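Local coordinates for protein putative isomerase YbhH (Escherichia coli, PDB 6OTV) that probably acts as an isomerase of the PrpF family, whose members share the diaminopimelate-epimerase-like fold, although its substrate is not established, at residues 199-208 with 220-230; 275-286 with 310-321. All blocks are in the same frame, centred on the assembly; numbering follows the deposited sequence.

Interaction 1 (199-208 with 220-230); sequences VIIPAEYLGK and DKALLARIESI
Asp220 OD2 takes the ammonium of Lys208, with NZ 2.8 Å away on its anti lone pair, in a salt bridge that joins the loop after strand 199-202 to the start of helix 221-230. The other oxygen of the same carboxylate is busy as well: Asp220 is the N-cap residue, and Leu223 N reaches its OD1 at 2.8 Å from above the carboxylate plane. One bond on each oxygen should restrict rotation of the carboxylate. Lys208 gets there through a bend at chi2 (-60°), beyond which the chain runs extended; on the way its CG and CE pass CD2 of Leu223, each at 3.9 Å.

Leu206 packs into the helix beside this bridge. Its side chain crosses those of Leu223 and Ile227 at about a right angle, with CD1 3.7 Å from Ile227 CG1 and 3.8 Å from Leu223 CD1, and slides past that of Ile230 in the opposite direction, CD2 against CD1. Farther down, Ile201 CD1 and Ile230 CG2 meet tip to tip at 4.1 Å.

Helix 221-237 is thus fastened at its N terminus by charge and along its flank by aliphatic groups. Strand 197-202 lies between strands 187-193 and 250-255, and Ile227 also rests on Pro251 and Phe268.

Interaction 2 (275-286 with 310-321); sequences RALAITGAIAIS and IEHPSGALDVHL. With PO4 (phosphate ion), chain I.
The imidazole of His312 lies between two pieces of backbone: Gly315 O sits 3.4 Å above the centre of one face, and Leu277 N is over the opposite face, offset toward the rim. Ser314 OG is at the ring edge, in plane. Ala276 comes in obliquely, its CA 3.4 Å from ND1, and Leu277 CB packs against His312 CB. Chi1 of 58° sets the ring between the backbone N and the carbonyl carbon of His312, tucked over its own hairpin turn. There ND1 accepts from Ser314 N, which approaches tilted from the ring plane.

His312 to Gly315 form a type I turn linking strands 310-312 and 315-321. From that turn Ser314 OG donates to Arg275 O at 2.6 Å, reaching the carbonyl from outside its plane (34° tilt), and Pro313 CB leans on the same oxygen.

Farther along, the contact becomes apolar. Leu277 CD2 meets Ile310 CG2 at 3.7 Å. Helix 279-286 runs across strand 315-321 at 55°, its axis 9.1 Å away, and the small Ala282 CB fits against Leu317 CD1 and Val319 CG2, both at 3.9 Å. The Ile283 side chain crosses that of Val319 at about a right angle, CD1 against CG1. Ser286 OG lies within bonding distance of both Ala282 O and Ile283 O, which gives the buried hydroxyl a polar partner on its own helix where it packs 3.4 Å from Val319 CG1.

On the helix N terminus sits a phosphate, probably from the crystallisation liquor, with O4 3.0 Å from Ile279 N; Gly94 N and Asn95 ND2 bind it too. The chemistry is therefore divided: polar bonds fix the turn, hydrocarbon seals the helix to the hairpin, and the helix start offers an N-H to an anion, consistent with an anion-binding pocket.

Overall arrangement
Along the chain the two contacts come in series, neither nested nor crossed. Interaction 1 closes first: the chain leaves strand 197-202, passes through the short helix 214-219 and returns along helix 221-237, a loop of 11 residues between the segments. After strands 250-255 and 263-267 the chain enters interaction 2, where 23 residues separate segment 275-286, on helix 279-290, from segment 310-321, on the hairpin of strands 306-312 and 315-322. The centres of interactions 1 and 2 lie about 19 Å apart, and the two do not touch. Strands 250-255 and 263-267 connect them by strand pairing, so each contact lays a helix on connected strands, interaction 1 farther from the chain centre and interaction 2 nearer it.

Interaction 1 (199-208 with 220-230)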
loop_
_atom_site.group_PDB
_atom_site.type_symbol
_atom_site.label_atom_id
_atom_site.label_comp_id
_atom_site.label_asym_id
_atom_site.label_seq_id
_atom_site.Cartn_x
_atom_site.Cartn_y
_atom_site.Cartn_z
ATOM N N VAL A 199 -7.058 20.985 -14.697
ATOM C CA VAL A 199 -7.034 21.309 -16.118
ATOM C C VAL A 199 -5.943 22.353 -16.320
ATOM O O VAL A 199 -6.005 23.450 -15.751
ATOM C CB VAL A 199 -8.402 21.800 -16.624
ATOM C CG1 VAL A 199 -9.038 22.766 -15.634
ATOM C CG2 VAL A 199 -8.266 22.439 -17.996
ATOM N N ILE A 200 -4.935 21.997 -17.105
ATOM C CA ILE A 200 -3.746 22.821 -17.274
ATOM C C ILE A 200 -3.943 23.708 -18.495
ATOM O O ILE A 200 -4.121 23.210 -19.612
ATOM C CB ILE A 200 -2.493 21.946 -17.408
ATOM C CG1 ILE A 200 -2.287 21.154 -16.116
ATOM C CG2 ILE A 200 -1.274 22.791 -17.742
ATOM C CD1 ILE A 200 -1.263 20.069 -16.222
ATOM N N ILE A 201 -3.919 25.020 -18.283
ATOM C CA ILE A 201 -4.230 26.006 -19.310
ATOM C C ILE A 201 -3.033 26.935 -19.452
ATOM O O ILE A 201 -2.587 27.506 -18.455
ATOM C CB ILE A 201 -5.493 26.819 -18.974
ATOM C CG1 ILE A 201 -6.644 25.889 -18.591
ATOM C CG2 ILE A 201 -5.872 27.723 -20.144
ATOM C CD1 ILE A 201 -7.816 26.599 -17.954
ATOM N N PRO A 202 -2.487 27.120 -20.654
ATOM C CA PRO A 202 -1.437 28.132 -20.841
ATOM C C PRO A 202 -1.982 29.533 -20.604
ATOM O O PRO A 202 -3.007 29.924 -21.170
ATOM C CB PRO A 202 -1.004 27.932 -22.299
ATOM C CG PRO A 202 -1.448 26.545 -22.649
ATOM C CD PRO A 202 -2.704 26.317 -21.867
ATOM N N ALA A 203 -1.280 30.294 -19.760
ATOM C CA ALA A 203 -1.742 31.632 -19.403
ATOM C C ALA A 203 -1.830 32.540 -20.625
ATOM O O ALA A 203 -2.752 33.360 -20.733
ATOM C CB ALA A 203 -0.819 32.239 -18.348
ATOM N N GLU A 204 -0.886 32.405 -21.560
ATOM C CA GLU A 204 -0.850 33.300 -22.712
ATOM C C GLU A 204 -2.065 33.124 -23.614
ATOM O O GLU A 204 -2.479 34.079 -24.281
ATOM C CB GLU A 204 0.439 33.087 -23.506
ATOM C CG GLU A 204 1.689 33.558 -22.780
ATOM C CD GLU A 204 2.952 33.351 -23.593
ATOM O OE1 GLU A 204 2.845 33.062 -24.803
ATOM O OE2 GLU A 204 4.054 33.472 -23.020
ATOM N N TYR A 205 -2.653 31.929 -23.648
ATOM C CA TYR A 205 -3.839 31.731 -24.473
ATOM C C TYR A 205 -5.069 32.427 -23.912
ATOM O O TYR A 205 -6.065 32.562 -24.629
ATOM C CB TYR A 205 -4.113 30.239 -24.654
ATOM C CG TYR A 205 -3.428 29.655 -25.869
ATOM C CD1 TYR A 205 -2.173 29.065 -25.773
ATOM C CD2 TYR A 205 -4.034 29.708 -27.118
ATOM C CE1 TYR A 205 -1.546 28.534 -26.887
ATOM C CE2 TYR A 205 -3.418 29.183 -28.236
ATOM C CZ TYR A 205 -2.174 28.597 -28.117
ATOM O OH TYR A 205 -1.564 28.074 -29.235
ATOM N N LEU A 206 -5.025 32.881 -22.659
ATOM C CA LEU A 206 -6.093 33.685 -22.083
ATOM C C LEU A 206 -5.699 35.152 -21.960
ATOM O O LEU A 206 -6.320 35.896 -21.195
ATOM C CB LEU A 206 -6.505 33.127 -20.720
ATOM C CG LEU A 206 -7.037 31.692 -20.712
ATOM C CD1 LEU A 206 -7.592 31.342 -19.343
ATOM C CD2 LEU A 206 -8.095 31.488 -21.793
ATOM N N GLY A 207 -4.674 35.581 -22.695
ATOM C CA GLY A 207 -4.265 36.971 -22.668
ATOM C C GLY A 207 -3.522 37.393 -21.424
ATOM O O GLY A 207 -3.486 38.586 -21.110
ATOM N N LYS A 208 -2.922 36.448 -20.704
ATOM C CA LYS A 208 -2.202 36.731 -19.473
ATOM C C LYS A 208 -0.760 36.265 -19.595
ATOM O O LYS A 208 -0.463 35.287 -20.289
ATOM C CB LYS A 208 -2.872 36.050 -18.270
ATOM C CG LYS A 208 -4.209 36.660 -17.893
ATOM C CD LYS A 208 -4.035 38.122 -17.520
ATOM C CE LYS A 208 -5.362 38.775 -17.221
ATOM N NZ LYS A 208 -5.205 40.191 -16.785
ATOM N N ASP A 220 -9.659 40.560 -12.533
ATOM C CA ASP A 220 -10.030 40.381 -13.930
ATOM C C ASP A 220 -11.227 39.446 -14.036
ATOM O O ASP A 220 -11.060 38.231 -14.181
ATOM C CB ASP A 220 -8.846 39.838 -14.734
ATOM C CG ASP A 220 -9.036 39.984 -16.235
ATOM O OD1 ASP A 220 -10.171 39.808 -16.728
ATOM O OD2 ASP A 220 -8.042 40.279 -16.929
ATOM N N LYS A 221 -12.438 40.008 -13.972
ATOM C CA LYS A 221 -13.642 39.185 -14.010
ATOM C C LYS A 221 -13.854 38.552 -15.380
ATOM O O LYS A 221 -14.470 37.483 -15.477
ATOM C CB LYS A 221 -14.861 40.018 -13.610
ATOM C CG LYS A 221 -15.283 39.830 -12.156
ATOM C CD LYS A 221 -14.158 40.182 -11.191
ATOM C CE LYS A 221 -14.500 39.791 -9.760
ATOM N NZ LYS A 221 -14.680 38.318 -9.610
ATOM N N ALA A 222 -13.354 39.186 -16.442
ATOM C CA ALA A 222 -13.438 38.574 -17.763
ATOM C C ALA A 222 -12.548 37.338 -17.857
ATOM O O ALA A 222 -12.907 36.358 -18.520
ATOM C CB ALA A 222 -13.067 39.593 -18.840
ATOM N N LEU A 223 -11.385 37.363 -17.198
ATOM C CA LEU A 223 -10.522 36.183 -17.161
ATOM C C LEU A 223 -11.167 35.055 -16.366
ATOM O O LEU A 223 -11.155 33.895 -16.793
ATOM C CB LEU A 223 -9.159 36.539 -16.566
ATOM C CG LEU A 223 -8.265 35.351 -16.195
ATOM C CD1 LEU A 223 -7.841 34.573 -17.436
ATOM C CD2 LEU A 223 -7.052 35.807 -15.398
ATOM N N LEU A 224 -11.732 35.379 -15.199
ATOM C CA LEU A 224 -12.379 34.361 -14.379
ATOM C C LEU A 224 -13.557 33.725 -15.102
ATOM O O LEU A 224 -13.870 32.552 -14.869
ATOM C CB LEU A 224 -12.832 34.968 -13.051
ATOM C CG LEU A 224 -11.740 35.627 -12.204
ATOM C CD1 LEU A 224 -12.316 36.119 -10.884
ATOM C CD2 LEU A 224 -10.578 34.671 -11.966
ATOM N N ALA A 225 -14.219 34.477 -15.983
ATOM C CA ALA A 225 -15.296 33.900 -16.780
ATOM C C ALA A 225 -14.748 32.938 -17.827
ATOM O O ALA A 225 -15.283 31.837 -18.006
ATOM C CB ALA A 225 -16.113 35.009 -17.441
ATOM N N ARG A 226 -13.681 33.336 -18.528
ATOM C CA ARG A 226 -13.074 32.449 -19.516
ATOM C C ARG A 226 -12.517 31.189 -18.871
ATOM O O ARG A 226 -12.566 30.110 -19.474
ATOM C CB ARG A 226 -11.976 33.186 -20.283
ATOM C CG ARG A 226 -12.482 33.982 -21.473
ATOM C CD ARG A 226 -11.336 34.563 -22.288
ATOM N NE ARG A 226 -11.765 34.944 -23.633
ATOM C CZ ARG A 226 -12.285 36.126 -23.951
ATOM N NH1 ARG A 226 -12.447 37.055 -23.021
ATOM N NH2 ARG A 226 -12.644 36.379 -25.203
ATOM N N ILE A 227 -11.991 31.300 -17.649
ATOM C CA ILE A 227 -11.491 30.123 -16.948
ATOM C C ILE A 227 -12.640 29.186 -16.590
ATOM O O ILE A 227 -12.531 27.964 -16.742
ATOM C CB ILE A 227 -10.689 30.544 -15.703
ATOM C CG1 ILE A 227 -9.395 31.250 -16.113
ATOM C CG2 ILE A 227 -10.377 29.340 -14.831
ATOM C CD1 ILE A 227 -8.543 31.694 -14.942
ATOM N N GLU A 228 -13.763 29.740 -16.121
ATOM C CA GLU A 228 -14.901 28.907 -15.743
ATOM C C GLU A 228 -15.483 28.175 -16.946
ATOM O O GLU A 228 -15.868 27.005 -16.837
ATOM C CB GLU A 228 -15.975 29.758 -15.065
ATOM C CG GLU A 228 -15.770 29.933 -13.573
ATOM C CD GLU A 228 -15.953 28.636 -12.809
ATOM O OE1 GLU A 228 -16.711 27.763 -13.284
ATOM O OE2 GLU A 228 -15.336 28.487 -11.735
ATOM N N SER A 229 -15.562 28.849 -18.097
ATOM C CA SER A 229 -16.059 28.199 -19.305
ATOM C C SER A 229 -15.255 26.947 -19.629
ATOM O O SER A 229 -15.816 25.926 -20.042
ATOM C CB SER A 229 -16.019 29.177 -20.481
ATOM O OG SER A 229 -16.271 28.512 -21.706
ATOM N N ILE A 230 -13.937 27.006 -19.438
ATOM C CA ILE A 230 -13.099 25.847 -19.712
ATOM C C ILE A 230 -13.209 24.815 -18.594
ATOM O O ILE A 230 -13.147 23.607 -18.854
ATOM C CB ILE A 230 -11.644 26.292 -19.931
ATOM C CG1 ILE A 230 -11.583 27.407 -20.976
ATOM C CG2 ILE A 230 -10.781 25.118 -20.364
ATOM C CD1 ILE A 230 -10.199 27.988 -21.170
#

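Interaction 2 (275-286 with 310-321)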
loop_
_atom_site.group_PDB
_atom_site.type_symbol
_atom_site.label_atom_id
_atom_site.label_comp_id
_atom_site.label_asym_id
_atom_site.label_seq_id
_atom_site.Cartn_x
_atom_site.Cartn_y
_atom_site.Cartn_z
ATOM N N ARG A 275 -2.632 31.883 -3.212
ATOM C CA ARG A 275 -1.471 32.723 -2.930
ATOM C C ARG A 275 -0.161 31.959 -3.070
ATOM O O ARG A 275 0.890 32.579 -3.270
ATOM C CB ARG A 275 -1.581 33.313 -1.524
ATOM C CG ARG A 275 -2.874 34.077 -1.275
ATOM C CD ARG A 275 -2.701 35.571 -1.504
ATOM N NE ARG A 275 -2.277 36.267 -0.289
ATOM C CZ ARG A 275 -1.013 36.535 0.021
ATOM N NH1 ARG A 275 -0.033 36.168 -0.793
ATOM N NH2 ARG A 275 -0.727 37.174 1.149
ATOM N N ALA A 276 -0.197 30.635 -2.955
ATOM C CA ALA A 276 0.975 29.799 -3.172
ATOM C C ALA A 276 0.619 28.668 -4.126
ATOM O O ALA A 276 0.269 28.916 -5.284
ATOM C CB ALA A 276 1.506 29.250 -1.847
ATOM N N LEU A 277 0.684 27.427 -3.646
ATOM C CA LEU A 277 0.378 26.270 -4.472
ATOM C C LEU A 277 0.128 25.069 -3.572
ATOM O O LEU A 277 0.887 24.823 -2.633
ATOM C CB LEU A 277 1.518 25.967 -5.455
ATOM C CG LEU A 277 1.396 24.658 -6.237
ATOM C CD1 LEU A 277 0.190 24.687 -7.165
ATOM C CD2 LEU A 277 2.672 24.372 -7.009
ATOM N N ALA A 278 -0.934 24.323 -3.869
ATOM C CA ALA A 278 -1.224 23.107 -3.122
ATOM C C ALA A 278 -0.260 21.994 -3.515
ATOM O O ALA A 278 0.133 21.870 -4.680
ATOM C CB ALA A 278 -2.666 22.660 -3.363
ATOM N N ILE A 279 0.125 21.181 -2.528
ATOM C CA ILE A 279 1.030 20.064 -2.786
ATOM C C ILE A 279 0.434 19.122 -3.825
ATOM O O ILE A 279 1.128 18.667 -4.744
ATOM C CB ILE A 279 1.355 19.325 -1.473
ATOM C CG1 ILE A 279 2.036 20.272 -0.479
ATOM C CG2 ILE A 279 2.220 18.098 -1.746
ATOM C CD1 ILE A 279 3.332 20.852 -0.985
ATOM N N THR A 280 -0.861 18.819 -3.702
ATOM C CA THR A 280 -1.509 17.952 -4.680
ATOM C C THR A 280 -1.473 18.571 -6.069
ATOM O O THR A 280 -1.225 17.874 -7.061
ATOM C CB THR A 280 -2.950 17.660 -4.261
ATOM O OG1 THR A 280 -3.675 18.889 -4.138
ATOM C CG2 THR A 280 -2.976 16.925 -2.931
ATOM N N GLY A 281 -1.710 19.881 -6.163
ATOM C CA GLY A 281 -1.561 20.553 -7.443
ATOM C C GLY A 281 -0.145 20.461 -7.978
ATOM O O GLY A 281 0.066 20.299 -9.183
ATOM N N ALA A 282 0.845 20.551 -7.086
ATOM C CA ALA A 282 2.234 20.433 -7.513
ATOM C C ALA A 282 2.520 19.047 -8.077
ATOM O O ALA A 282 3.300 18.905 -9.026
ATOM C CB ALA A 282 3.172 20.753 -6.348
ATOM N N ILE A 283 1.892 18.013 -7.513
ATOM C CA ILE A 283 2.061 16.663 -8.045
ATOM C C ILE A 283 1.539 16.594 -9.474
ATOM O O ILE A 283 2.201 16.062 -10.375
ATOM C CB ILE A 283 1.357 15.632 -7.144
ATOM C CG1 ILE A 283 1.838 15.747 -5.694
ATOM C CG2 ILE A 283 1.568 14.223 -7.681
ATOM C CD1 ILE A 283 3.332 15.683 -5.534
ATOM N N ALA A 284 0.343 17.140 -9.702
ATOM C CA ALA A 284 -0.283 17.056 -11.018
ATOM C C ALA A 284 0.523 17.815 -12.066
ATOM O O ALA A 284 0.772 17.302 -13.163
ATOM C CB ALA A 284 -1.716 17.585 -10.948
ATOM N N ILE A 285 0.938 19.042 -11.743
ATOM C CA ILE A 285 1.658 19.871 -12.708
ATOM C C ILE A 285 3.017 19.261 -13.032
ATOM O O ILE A 285 3.413 19.179 -14.201
ATOM C CB ILE A 285 1.801 21.305 -12.174
ATOM C CG1 ILE A 285 0.423 21.923 -11.962
ATOM C CG2 ILE A 285 2.629 22.146 -13.132
ATOM C CD1 ILE A 285 0.416 23.033 -10.947
ATOM N N SER A 286 3.756 18.836 -12.005
ATOM C CA SER A 286 5.056 18.219 -12.248
ATOM C C SER A 286 4.914 16.947 -13.076
ATOM O O SER A 286 5.773 16.645 -13.913
ATOM C CB SER A 286 5.756 17.926 -10.919
ATOM O OG SER A 286 5.011 16.999 -10.146
ATOM N N ILE A 310 8.620 23.913 -9.235
ATOM C CA ILE A 310 7.379 24.569 -9.643
ATOM C C ILE A 310 7.317 25.937 -8.976
ATOM O O ILE A 310 7.291 26.033 -7.742
ATOM C CB ILE A 310 6.136 23.748 -9.264
ATOM C CG1 ILE A 310 6.324 22.262 -9.581
ATOM C CG2 ILE A 310 4.898 24.308 -9.960
ATOM C CD1 ILE A 310 6.380 21.948 -11.042
ATOM N N GLU A 311 7.257 26.990 -9.785
ATOM C CA GLU A 311 7.166 28.349 -9.271
ATOM C C GLU A 311 5.707 28.762 -9.117
ATOM O O GLU A 311 4.851 28.385 -9.923
ATOM C CB GLU A 311 7.910 29.320 -10.194
ATOM C CG GLU A 311 9.402 29.010 -10.297
ATOM C CD GLU A 311 10.163 29.962 -11.205
ATOM O OE1 GLU A 311 9.527 30.808 -11.871
ATOM O OE2 GLU A 311 11.408 29.860 -11.252
ATOM N N HIS A 312 5.433 29.530 -8.071
ATOM C CA HIS A 312 4.085 29.973 -7.744
ATOM C C HIS A 312 4.193 31.375 -7.163
ATOM O O HIS A 312 5.301 31.871 -6.929
ATOM C CB HIS A 312 3.407 28.992 -6.771
ATOM C CG HIS A 312 4.141 28.802 -5.481
ATOM N ND1 HIS A 312 4.077 29.710 -4.447
ATOM C CD2 HIS A 312 4.946 27.800 -5.056
ATOM C CE1 HIS A 312 4.818 29.279 -3.441
ATOM N NE2 HIS A 312 5.355 28.123 -3.784
ATOM N N PRO A 313 3.056 32.057 -6.942
ATOM C CA PRO A 313 3.122 33.477 -6.538
ATOM C C PRO A 313 4.036 33.797 -5.362
ATOM O O PRO A 313 4.578 34.908 -5.312
ATOM C CB PRO A 313 1.663 33.798 -6.197
ATOM C CG PRO A 313 0.889 32.944 -7.109
ATOM C CD PRO A 313 1.664 31.660 -7.239
ATOM N N SER A 314 4.231 32.881 -4.413
ATOM C CA SER A 314 4.976 33.205 -3.200
ATOM C C SER A 314 6.217 32.337 -3.009
ATOM O O SER A 314 6.693 32.193 -1.880
ATOM C CB SER A 314 4.065 33.110 -1.972
ATOM O OG SER A 314 3.134 32.051 -2.098
ATOM N N GLY A 315 6.762 31.778 -4.073
ATOM C CA GLY A 315 7.987 31.010 -3.950
ATOM C C GLY A 315 8.030 29.893 -4.981
ATOM O O GLY A 315 7.444 30.004 -6.057
ATOM N N ALA A 316 8.746 28.827 -4.625
ATOM C CA ALA A 316 8.891 27.668 -5.492
ATOM C C ALA A 316 8.886 26.407 -4.645
ATOM O O ALA A 316 9.180 26.434 -3.448
ATOM C CB ALA A 316 10.173 27.738 -6.335
ATOM N N LEU A 317 8.552 25.292 -5.289
ATOM C CA LEU A 317 8.424 24.010 -4.608
ATOM C C LEU A 317 9.095 22.938 -5.451
ATOM O O LEU A 317 8.870 22.870 -6.663
ATOM C CB LEU A 317 6.948 23.670 -4.366
ATOM C CG LEU A 317 6.588 22.567 -3.370
ATOM C CD1 LEU A 317 6.350 21.259 -4.088
ATOM C CD2 LEU A 317 7.663 22.403 -2.303
ATOM N N ASP A 318 9.925 22.115 -4.812
ATOM C CA ASP A 318 10.609 21.019 -5.488
ATOM C C ASP A 318 9.782 19.744 -5.384
ATOM O O ASP A 318 9.374 19.347 -4.288
ATOM C CB ASP A 318 11.997 20.792 -4.885
ATOM C CG ASP A 318 13.021 21.804 -5.368
ATOM O OD1 ASP A 318 13.022 22.128 -6.575
ATOM O OD2 ASP A 318 13.827 22.273 -4.536
ATOM N N VAL A 319 9.531 19.110 -6.526
ATOM C CA VAL A 319 8.868 17.813 -6.583
ATOM C C VAL A 319 9.820 16.837 -7.255
ATOM O O VAL A 319 10.301 17.097 -8.364
ATOM C CB VAL A 319 7.533 17.870 -7.348
ATOM C CG1 VAL A 319 6.848 16.504 -7.314
ATOM C CG2 VAL A 319 6.624 18.944 -6.775
ATOM N N HIS A 320 10.110 15.732 -6.575
ATOM C CA HIS A 320 10.939 14.675 -7.139
ATOM C C HIS A 320 10.034 13.630 -7.776
ATOM O O HIS A 320 9.161 13.066 -7.108
ATOM C CB HIS A 320 11.828 14.038 -6.072
ATOM C CG HIS A 320 12.760 12.998 -6.613
ATOM N ND1 HIS A 320 12.514 11.646 -6.502
ATOM C CD2 HIS A 320 13.932 13.113 -7.283
ATOM C CE1 HIS A 320 13.498 10.973 -7.073
ATOM N NE2 HIS A 320 14.371 11.840 -7.554
ATOM N N LEU A 321 10.233 13.390 -9.065
ATOM C CA LEU A 321 9.491 12.381 -9.804
ATOM C C LEU A 321 10.369 11.164 -10.066
ATOM O O LEU A 321 11.600 11.245 -10.083
ATOM C CB LEU A 321 8.972 12.945 -11.130
ATOM C CG LEU A 321 7.771 13.884 -11.049
ATOM C CD1 LEU A 321 7.197 14.105 -12.434
ATOM C CD2 LEU A 321 6.713 13.316 -10.122
HETATM P P PO4 I . -1.448 22.403 0.728
HETATM O O1 PO4 I . -2.655 23.272 0.451
HETATM O O2 PO4 I . -1.094 22.476 2.193
HETATM O O3 PO4 I . -1.753 20.973 0.338
HETATM O O4 PO4 I . -0.272 22.902 -0.075
#